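Local atomic coordinates of transferrin (Manduca sexta, PDB entry 6WB6), a protein that binds a single ferric ion per molecule together with a carbonate anion and transports iron in the insect. Residues D553-R564 with D570-V580; Y419-E427 with D597-L605. All blocks are in the same frame, centred on the assembly; numbering follows the deposited sequence.

Both contacts lie in the second transferrin-like repeat, whereas the bound iron is held by Tyr-90 and Tyr-204 of the first. Following the chain from the N terminus, strand 422-428 comes first, in a four-stranded antiparallel sheet; the chain then passes into a seven-stranded mixed sheet through strand 437-443. There contact 1 closes a short loop, with only five residues between its segments. The chain later returns to the first sheet through strand 587-590 and enters helix 597-611, where contact 2 closes a loop of 169 residues. Contact 1 is therefore nested inside contact 2. Their centres are about 30 Å apart: contact 1 joins strand 557-560 to the segment that follows strand 569-570, and contact 2 lays a helix on the four-stranded sheet.

Contact 1: D553-R564 with D570-V580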
loop_
_atom_site.group_PDB
_atom_site.type_symbol
_atom_site.label_atom_id
_atom_site.label_comp_id
_atom_site.label_asym_id
_atom_site.label_seq_id
_atom_site.Cartn_x
_atom_site.Cartn_y
_atom_site.Cartn_z
ATOM N N ASP A 553 -7.475 -33.134 1.625
ATOM C CA ASP A 553 -8.642 -33.166 0.743
ATOM C C ASP A 553 -9.858 -32.533 1.422
ATOM O O ASP A 553 -10.330 -33.011 2.458
ATOM C CB ASP A 553 -8.915 -34.616 0.342
ATOM C CG ASP A 553 -10.032 -34.750 -0.672
ATOM O OD1 ASP A 553 -11.181 -34.415 -0.339
ATOM O OD2 ASP A 553 -9.758 -35.196 -1.807
ATOM N N ALA A 554 -10.370 -31.455 0.832
ATOM C CA ALA A 554 -11.462 -30.703 1.447
ATOM C C ALA A 554 -12.713 -31.553 1.671
ATOM O O ALA A 554 -13.476 -31.303 2.615
ATOM C CB ALA A 554 -11.806 -29.501 0.571
ATOM N N ASN A 555 -12.951 -32.543 0.815
ATOM C CA ASN A 555 -14.116 -33.399 0.969
ATOM C C ASN A 555 -13.969 -34.406 2.104
ATOM O O ASN A 555 -14.984 -34.912 2.587
ATOM C CB ASN A 555 -14.405 -34.142 -0.342
ATOM C CG ASN A 555 -14.640 -33.205 -1.494
ATOM O OD1 ASN A 555 -15.206 -32.122 -1.327
ATOM N ND2 ASN A 555 -14.183 -33.598 -2.668
ATOM N N GLN A 556 -12.748 -34.699 2.557
ATOM C CA GLN A 556 -12.548 -35.721 3.586
ATOM C C GLN A 556 -12.140 -35.167 4.946
ATOM O O GLN A 556 -12.288 -35.874 5.947
ATOM C CB GLN A 556 -11.480 -36.733 3.138
ATOM C CG GLN A 556 -11.729 -37.319 1.768
ATOM C CD GLN A 556 -10.532 -38.101 1.252
ATOM O OE1 GLN A 556 -9.851 -38.780 2.009
ATOM N NE2 GLN A 556 -10.265 -37.993 -0.045
ATOM N N TYR A 557 -11.657 -33.931 5.010
ATOM C CA TYR A 557 -11.065 -33.370 6.212
ATOM C C TYR A 557 -11.783 -32.098 6.630
ATOM O O TYR A 557 -12.388 -31.396 5.809
ATOM C CB TYR A 557 -9.597 -33.073 6.001
ATOM C CG TYR A 557 -8.823 -34.326 5.788
ATOM C CD1 TYR A 557 -8.349 -35.055 6.866
ATOM C CD2 TYR A 557 -8.578 -34.804 4.509
ATOM C CE1 TYR A 557 -7.635 -36.218 6.684
ATOM C CE2 TYR A 557 -7.851 -35.975 4.311
ATOM C CZ TYR A 557 -7.386 -36.679 5.409
ATOM O OH TYR A 557 -6.673 -37.849 5.248
ATOM N N GLU A 558 -11.716 -31.828 7.930
ATOM C CA GLU A 558 -12.366 -30.684 8.542
ATOM C C GLU A 558 -11.400 -30.059 9.527
ATOM O O GLU A 558 -10.389 -30.659 9.903
ATOM C CB GLU A 558 -13.638 -31.096 9.285
ATOM C CG GLU A 558 -14.923 -30.924 8.550
ATOM C CD GLU A 558 -16.028 -31.661 9.272
ATOM O OE1 GLU A 558 -15.696 -32.382 10.245
ATOM O OE2 GLU A 558 -17.203 -31.536 8.875
ATOM N N LEU A 559 -11.750 -28.869 9.996
ATOM C CA LEU A 559 -11.030 -28.230 11.088
ATOM C C LEU A 559 -11.798 -28.426 12.381
ATOM O O LEU A 559 -13.026 -28.343 12.398
ATOM C CB LEU A 559 -10.831 -26.747 10.807
ATOM C CG LEU A 559 -10.107 -26.531 9.478
ATOM C CD1 LEU A 559 -9.937 -25.038 9.182
ATOM C CD2 LEU A 559 -8.747 -27.271 9.490
ATOM N N LEU A 560 -11.065 -28.740 13.439
ATOM C CA LEU A 560 -11.597 -28.817 14.796
ATOM C C LEU A 560 -11.426 -27.449 15.433
ATOM O O LEU A 560 -10.293 -27.013 15.664
ATOM C CB LEU A 560 -10.849 -29.886 15.592
ATOM C CG LEU A 560 -11.188 -30.060 17.065
ATOM C CD1 LEU A 560 -12.630 -30.499 17.171
ATOM C CD2 LEU A 560 -10.248 -31.059 17.722
ATOM N N CYS A 561 -12.551 -26.785 15.738
ATOM C CA CYS A 561 -12.568 -25.396 16.206
ATOM C C CYS A 561 -12.251 -25.298 17.699
ATOM O O CYS A 561 -13.055 -24.857 18.519
ATOM C CB CYS A 561 -13.923 -24.771 15.903
ATOM S SG CYS A 561 -14.511 -25.115 14.268
ATOM N N LEU A 562 -11.044 -25.713 18.054
ATOM C CA LEU A 562 -10.653 -25.632 19.451
ATOM C C LEU A 562 -10.743 -24.208 20.000
ATOM O O LEU A 562 -10.815 -24.027 21.225
ATOM C CB LEU A 562 -9.228 -26.192 19.626
ATOM C CG LEU A 562 -9.093 -27.704 19.376
ATOM C CD1 LEU A 562 -7.644 -28.178 19.245
ATOM C CD2 LEU A 562 -9.789 -28.444 20.505
ATOM N N ASN A 563 -10.767 -23.193 19.133
ATOM C CA ASN A 563 -10.910 -21.822 19.619
ATOM C C ASN A 563 -12.325 -21.498 20.069
ATOM O O ASN A 563 -12.509 -20.597 20.887
ATOM C CB ASN A 563 -10.533 -20.819 18.545
ATOM C CG ASN A 563 -11.404 -20.945 17.323
ATOM O OD1 ASN A 563 -11.592 -22.045 16.810
ATOM N ND2 ASN A 563 -11.965 -19.832 16.863
ATOM N N ARG A 564 -13.336 -22.182 19.547
ATOM C CA ARG A 564 -14.707 -21.789 19.848
ATOM C C ARG A 564 -15.166 -22.350 21.184
ATOM O O ARG A 564 -14.846 -23.486 21.546
ATOM C CB ARG A 564 -15.647 -22.253 18.743
ATOM C CG ARG A 564 -15.237 -21.746 17.400
ATOM C CD ARG A 564 -16.236 -22.158 16.362
ATOM N NE ARG A 564 -15.916 -21.615 15.044
ATOM C CZ ARG A 564 -16.507 -22.004 13.919
ATOM N NH1 ARG A 564 -17.439 -22.950 13.951
ATOM N NH2 ARG A 564 -16.161 -21.455 12.764
ATOM N N ASP A 570 -15.416 -27.049 11.552
ATOM C CA ASP A 570 -15.782 -26.199 10.425
ATOM C C ASP A 570 -14.880 -26.534 9.241
ATOM O O ASP A 570 -13.877 -27.238 9.385
ATOM C CB ASP A 570 -15.686 -24.728 10.796
ATOM C CG ASP A 570 -16.614 -23.872 9.978
ATOM O OD1 ASP A 570 -16.864 -24.215 8.802
ATOM O OD2 ASP A 570 -17.101 -22.866 10.518
ATOM N N VAL A 571 -15.251 -26.027 8.054
ATOM C CA VAL A 571 -14.536 -26.417 6.827
ATOM C C VAL A 571 -13.086 -25.941 6.839
ATOM O O VAL A 571 -12.697 -25.026 7.581
ATOM C CB VAL A 571 -15.241 -25.880 5.573
ATOM C CG1 VAL A 571 -16.554 -26.573 5.371
ATOM C CG2 VAL A 571 -15.396 -24.370 5.662
ATOM N N LEU A 572 -12.288 -26.535 5.935
ATOM C CA LEU A 572 -10.868 -26.198 5.836
ATOM C C LEU A 572 -10.644 -24.711 5.597
ATOM O O LEU A 572 -9.641 -24.156 6.056
ATOM C CB LEU A 572 -10.196 -27.004 4.714
ATOM C CG LEU A 572 -10.203 -28.546 4.734
ATOM C CD1 LEU A 572 -9.236 -29.101 3.681
ATOM C CD2 LEU A 572 -9.859 -29.108 6.100
ATOM N N SER A 573 -11.549 -24.044 4.883
ATOM C CA SER A 573 -11.326 -22.649 4.512
ATOM C C SER A 573 -11.707 -21.664 5.608
ATOM O O SER A 573 -11.474 -20.462 5.443
ATOM C CB SER A 573 -12.106 -22.314 3.242
ATOM O OG SER A 573 -13.486 -22.574 3.427
ATOM N N SER A 574 -12.275 -22.129 6.717
ATOM C CA SER A 574 -12.714 -21.241 7.780
ATOM C C SER A 574 -11.697 -21.134 8.900
ATOM O O SER A 574 -12.021 -20.590 9.958
ATOM C CB SER A 574 -14.055 -21.708 8.348
ATOM O OG SER A 574 -13.848 -22.797 9.223
ATOM N N PHE A 575 -10.471 -21.605 8.675
ATOM C CA PHE A 575 -9.423 -21.589 9.694
ATOM C C PHE A 575 -9.376 -20.290 10.496
ATOM O O PHE A 575 -9.114 -20.332 11.702
ATOM C CB PHE A 575 -8.056 -21.866 9.051
ATOM C CG PHE A 575 -7.689 -20.908 7.964
ATOM C CD1 PHE A 575 -8.074 -21.139 6.663
ATOM C CD2 PHE A 575 -6.958 -19.766 8.248
ATOM C CE1 PHE A 575 -7.745 -20.250 5.657
ATOM C CE2 PHE A 575 -6.615 -18.883 7.254
ATOM C CZ PHE A 575 -7.009 -19.119 5.952
ATOM N N ALA A 576 -9.656 -19.134 9.873
ATOM C CA ALA A 576 -9.574 -17.875 10.613
ATOM C C ALA A 576 -10.515 -17.827 11.817
ATOM O O ALA A 576 -10.312 -16.994 12.698
ATOM C CB ALA A 576 -9.860 -16.673 9.712
ATOM N N THR A 577 -11.521 -18.703 11.897
ATOM C CA THR A 577 -12.384 -18.754 13.076
ATOM C C THR A 577 -12.518 -20.162 13.654
ATOM O O THR A 577 -13.287 -20.361 14.606
ATOM C CB THR A 577 -13.778 -18.195 12.748
ATOM O OG1 THR A 577 -14.427 -19.053 11.803
ATOM C CG2 THR A 577 -13.669 -16.784 12.180
ATOM N N CYS A 578 -11.786 -21.134 13.114
ATOM C CA CYS A 578 -11.838 -22.541 13.527
ATOM C C CYS A 578 -10.384 -22.996 13.579
ATOM O O CYS A 578 -9.837 -23.442 12.565
ATOM C CB CYS A 578 -12.648 -23.402 12.562
ATOM S SG CYS A 578 -12.798 -25.128 13.110
ATOM N N ASN A 579 -9.768 -22.868 14.749
ATOM C CA ASN A 579 -8.319 -22.918 14.821
ATOM C C ASN A 579 -7.901 -23.196 16.256
ATOM O O ASN A 579 -8.732 -23.305 17.158
ATOM C CB ASN A 579 -7.707 -21.607 14.344
ATOM C CG ASN A 579 -8.223 -20.401 15.137
ATOM O OD1 ASN A 579 -7.914 -20.241 16.325
ATOM N ND2 ASN A 579 -9.012 -19.547 14.477
ATOM N N VAL A 580 -6.593 -23.280 16.452
ATOM C CA VAL A 580 -5.998 -23.333 17.769
ATOM C C VAL A 580 -5.487 -21.968 18.189
ATOM O O VAL A 580 -5.826 -21.478 19.262
ATOM C CB VAL A 580 -4.864 -24.376 17.812
ATOM C CG1 VAL A 580 -4.430 -24.583 19.252
ATOM C CG2 VAL A 580 -5.310 -25.673 17.177
HETATM O O HOH W 1 -8.741 -25.926 13.702
#
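Leu-559 and Cys-578 meet in the tightly packed part, with Leu-559 CB 3.4 Å from Cys-578 SG, which closes a left-handed disulfide with Cys-561 (chi3 -91°). The forked end of Leu-559 suits this buried place: CD1 rests 3.7 Å from Phe-575 CB, while CD2 meets Leu-572 CD2. Its backbone N and O both bond to Asp-570, an antiparallel hydrogen-bonded pair. Asn-563 adds polar ties, taking the Asn-579 N-H at OD1 (2.9 Å) and giving ND2 to Thr-577 O (2.7 Å); an amide suits because it both accepts and donates. Its CG, tucked between backbone N and carbonyl carbon (chi1 60°), turns the amide onto the other segment.

Arg-564 marks the more open side. Its extended chain brings NE to Thr-577 O, on the face opposite Asn-563 ND2, and NH2 to Thr-577 OG1. NH2 also makes a salt bridge to Asp-570 OD2 at 2.8 Å, the guanidinium and carboxylate planes 78° apart. At the far end Leu-572 still packs closely, CD2 on Tyr-557 and CD1 3.5 Å from Ala-554 CA, but Ala-554 itself is exposed.

Strand 557-560 sits between strands 437-443 and 569-570, with Tyr-557 against helix 530-535 and Val-580 against helix 467-479.

Contact 2: Y419-E427 with D597-L605; sequences YNLHPVFHE and DVSIAHTPL
Phe-425 sets its ring against the pyrrolidine of Pro-604, Phe-425 CZ 3.5 Å from Pro-604 CG, the two side chains crossing at about a right angle. Lower on the same side chain, Phe-425 CB meets Leu-605 CD2 at 3.9 Å, and Phe-425 CD1 lies 4.1 Å from Ala-601 CB. A flat aromatic suits this place, since the small alanine lets it approach the helix backbone and Trp-588 stacks on it from the sheet.

Val-424 also turns toward the helix, although it directly precedes Phe-425; its backbone (psi -45°) departs from regular strand geometry here. One branch, CG1, touches both Ile-600 CG2 (3.8 Å) and Ala-601 CB (3.7 Å), while CG2 lies beside the Asp-597 carboxylate.

The polar end is His-422, whose CG lies between backbone N and carbonyl carbon (chi1 73°), swinging the ring toward Asp-597. NE2 donates to the syn lone pair of OD1 at 2.7 Å, with OD1 near the ring plane. The carboxylate would probably favour a positively charged imidazole. A leucine in place of His-422 would probably leave the Asp-597 carboxylate without this donor and free to turn.

Residues 597-605, the start of helix 597-611, run nearly parallel to strand segment 422-427 (17°, axes 8.1 Å apart at closest approach), a layered helix-on-sheet packing consistent with the periplasmic-binding-protein-like fold of a transferrin lobe.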
loop_
_atom_site.group_PDB
_atom_site.type_symbol
_atom_site.label_atom_id
_atom_site.label_comp_id
_atom_site.label_asym_id
_atom_site.label_seq_id
_atom_site.Cartn_x
_atom_site.Cartn_y
_atom_site.Cartn_z
ATOM N N TYR A 419 14.064 -6.562 24.266
ATOM C CA TYR A 419 14.337 -5.179 23.830
ATOM C C TYR A 419 13.211 -4.219 24.119
ATOM O O TYR A 419 13.297 -3.146 23.643
ATOM C CB TYR A 419 14.541 -5.165 22.333
ATOM C CG TYR A 419 15.786 -5.879 21.958
ATOM C CD1 TYR A 419 16.993 -5.403 22.413
ATOM C CD2 TYR A 419 15.731 -7.052 21.247
ATOM C CE1 TYR A 419 18.154 -6.044 22.104
ATOM C CE2 TYR A 419 16.893 -7.672 20.859
ATOM C CZ TYR A 419 18.073 -7.207 21.385
ATOM O OH TYR A 419 19.207 -7.820 21.125
ATOM N N ASN A 420 12.231 -4.641 24.891
ATOM C CA ASN A 420 11.068 -3.815 25.205
ATOM C C ASN A 420 10.489 -3.163 23.949
ATOM O O ASN A 420 10.127 -1.980 23.938
ATOM C CB ASN A 420 11.419 -2.762 26.248
ATOM C CG ASN A 420 10.208 -2.217 26.927
ATOM O OD1 ASN A 420 9.131 -2.830 26.886
ATOM N ND2 ASN A 420 10.362 -1.053 27.568
ATOM N N LEU A 421 10.404 -3.945 22.881
ATOM C CA LEU A 421 9.739 -3.533 21.657
ATOM C C LEU A 421 8.343 -4.125 21.619
ATOM O O LEU A 421 7.999 -5.012 22.398
ATOM C CB LEU A 421 10.545 -3.979 20.436
ATOM C CG LEU A 421 12.009 -3.547 20.465
ATOM C CD1 LEU A 421 12.769 -4.232 19.332
ATOM C CD2 LEU A 421 12.075 -2.047 20.345
ATOM N N HIS A 422 7.546 -3.657 20.659
ATOM C CA HIS A 422 6.179 -4.120 20.531
ATOM C C HIS A 422 5.773 -4.111 19.060
ATOM O O HIS A 422 6.243 -3.266 18.287
ATOM C CB HIS A 422 5.233 -3.231 21.351
ATOM C CG HIS A 422 5.015 -1.874 20.753
ATOM N ND1 HIS A 422 5.864 -0.809 20.986
ATOM C CD2 HIS A 422 4.036 -1.405 19.943
ATOM C CE1 HIS A 422 5.413 0.258 20.351
ATOM N NE2 HIS A 422 4.304 -0.077 19.708
ATOM N N PRO A 423 4.893 -5.013 18.651
ATOM C CA PRO A 423 4.545 -5.098 17.224
ATOM C C PRO A 423 3.688 -3.930 16.799
ATOM O O PRO A 423 2.830 -3.473 17.552
ATOM C CB PRO A 423 3.785 -6.419 17.111
ATOM C CG PRO A 423 3.295 -6.718 18.463
ATOM C CD PRO A 423 4.207 -6.029 19.460
ATOM N N VAL A 424 3.929 -3.442 15.583
ATOM C CA VAL A 424 3.172 -2.332 15.014
ATOM C C VAL A 424 2.281 -2.793 13.876
ATOM O O VAL A 424 1.119 -2.383 13.781
ATOM C CB VAL A 424 4.117 -1.201 14.547
ATOM C CG1 VAL A 424 3.330 -0.098 13.781
ATOM C CG2 VAL A 424 4.854 -0.605 15.718
ATOM N N PHE A 425 2.821 -3.615 12.980
ATOM C CA PHE A 425 2.038 -4.188 11.889
ATOM C C PHE A 425 2.728 -5.468 11.454
ATOM O O PHE A 425 3.914 -5.686 11.743
ATOM C CB PHE A 425 1.893 -3.221 10.721
ATOM C CG PHE A 425 3.201 -2.832 10.091
ATOM C CD1 PHE A 425 3.908 -1.737 10.552
ATOM C CD2 PHE A 425 3.732 -3.578 9.052
ATOM C CE1 PHE A 425 5.121 -1.387 9.988
ATOM C CE2 PHE A 425 4.941 -3.227 8.490
ATOM C CZ PHE A 425 5.633 -2.132 8.953
ATOM N N HIS A 426 1.958 -6.318 10.788
ATOM C CA HIS A 426 2.380 -7.655 10.414
ATOM C C HIS A 426 1.899 -7.947 8.998
ATOM O O HIS A 426 1.049 -7.232 8.444
ATOM C CB HIS A 426 1.822 -8.687 11.388
ATOM C CG HIS A 426 0.332 -8.685 11.439
ATOM N ND1 HIS A 426 -0.379 -8.056 12.439
ATOM C CD2 HIS A 426 -0.588 -9.203 10.590
ATOM C CE1 HIS A 426 -1.671 -8.222 12.221
ATOM N NE2 HIS A 426 -1.822 -8.909 11.101
ATOM N N GLU A 427 2.458 -9.021 8.424
ATOM C CA GLU A 427 2.064 -9.507 7.113
ATOM C C GLU A 427 0.747 -10.255 7.182
ATOM O O GLU A 427 0.431 -10.921 8.171
ATOM C CB GLU A 427 3.139 -10.428 6.524
ATOM C CG GLU A 427 4.333 -9.668 6.031
ATOM C CD GLU A 427 5.378 -10.517 5.331
ATOM O OE1 GLU A 427 5.326 -11.765 5.405
ATOM O OE2 GLU A 427 6.275 -9.912 4.743
ATOM N N ASP A 597 2.682 4.506 16.957
ATOM C CA ASP A 597 2.389 3.385 16.072
ATOM C C ASP A 597 1.768 3.863 14.759
ATOM O O ASP A 597 2.078 3.331 13.684
ATOM C CB ASP A 597 1.489 2.381 16.789
ATOM C CG ASP A 597 2.244 1.609 17.873
ATOM O OD1 ASP A 597 3.435 1.898 18.053
ATOM O OD2 ASP A 597 1.666 0.730 18.549
ATOM N N VAL A 598 0.920 4.890 14.818
ATOM C CA VAL A 598 0.348 5.458 13.598
ATOM C C VAL A 598 1.455 5.997 12.694
ATOM O O VAL A 598 1.542 5.652 11.506
ATOM C CB VAL A 598 -0.696 6.534 13.970
ATOM C CG1 VAL A 598 -1.133 7.334 12.763
ATOM C CG2 VAL A 598 -1.899 5.856 14.658
ATOM N N SER A 599 2.363 6.790 13.256
ATOM C CA SER A 599 3.450 7.329 12.447
ATOM C C SER A 599 4.321 6.230 11.841
ATOM O O SER A 599 4.825 6.385 10.721
ATOM C CB SER A 599 4.290 8.282 13.292
ATOM O OG SER A 599 3.659 9.541 13.383
ATOM N N ILE A 600 4.465 5.102 12.531
ATOM C CA ILE A 600 5.346 4.033 12.060
ATOM C C ILE A 600 4.648 3.168 11.021
ATOM O O ILE A 600 5.240 2.771 10.005
ATOM C CB ILE A 600 5.822 3.198 13.259
ATOM C CG1 ILE A 600 6.833 4.026 14.069
ATOM C CG2 ILE A 600 6.412 1.874 12.793
ATOM C CD1 ILE A 600 7.462 3.265 15.210
ATOM N N ALA A 601 3.400 2.832 11.280
ATOM C CA ALA A 601 2.656 1.999 10.356
ATOM C C ALA A 601 2.294 2.751 9.088
ATOM O O ALA A 601 2.101 2.133 8.048
ATOM C CB ALA A 601 1.378 1.487 11.034
ATOM N N HIS A 602 2.190 4.077 9.141
ATOM C CA HIS A 602 1.514 4.776 8.061
ATOM C C HIS A 602 2.186 4.498 6.718
ATOM O O HIS A 602 1.547 4.022 5.770
ATOM C CB HIS A 602 1.461 6.282 8.334
ATOM C CG HIS A 602 0.734 7.031 7.275
ATOM N ND1 HIS A 602 1.363 7.546 6.161
ATOM C CD2 HIS A 602 -0.585 7.301 7.129
ATOM C CE1 HIS A 602 0.461 8.125 5.387
ATOM N NE2 HIS A 602 -0.724 7.989 5.952
ATOM N N THR A 603 3.469 4.809 6.606
ATOM C CA THR A 603 4.110 4.718 5.295
ATOM C C THR A 603 4.125 3.301 4.744
ATOM O O THR A 603 3.760 3.118 3.568
ATOM C CB THR A 603 5.513 5.324 5.345
ATOM O OG1 THR A 603 5.400 6.752 5.366
ATOM C CG2 THR A 603 6.370 4.903 4.133
ATOM N N PRO A 604 4.514 2.275 5.495
ATOM C CA PRO A 604 4.419 0.918 4.931
ATOM C C PRO A 604 3.014 0.501 4.570
ATOM O O PRO A 604 2.840 -0.183 3.550
ATOM C CB PRO A 604 5.007 0.027 6.034
ATOM C CG PRO A 604 5.276 0.916 7.194
ATOM C CD PRO A 604 5.376 2.308 6.692
ATOM N N LEU A 605 1.992 0.873 5.355
ATOM C CA LEU A 605 0.642 0.439 4.985
ATOM C C LEU A 605 0.096 1.263 3.830
ATOM O O LEU A 605 -0.782 0.791 3.088
ATOM C CB LEU A 605 -0.337 0.524 6.163
ATOM C CG LEU A 605 -0.102 -0.135 7.524
ATOM C CD1 LEU A 605 -1.447 -0.207 8.260
ATOM C CD2 LEU A 605 0.515 -1.514 7.452
#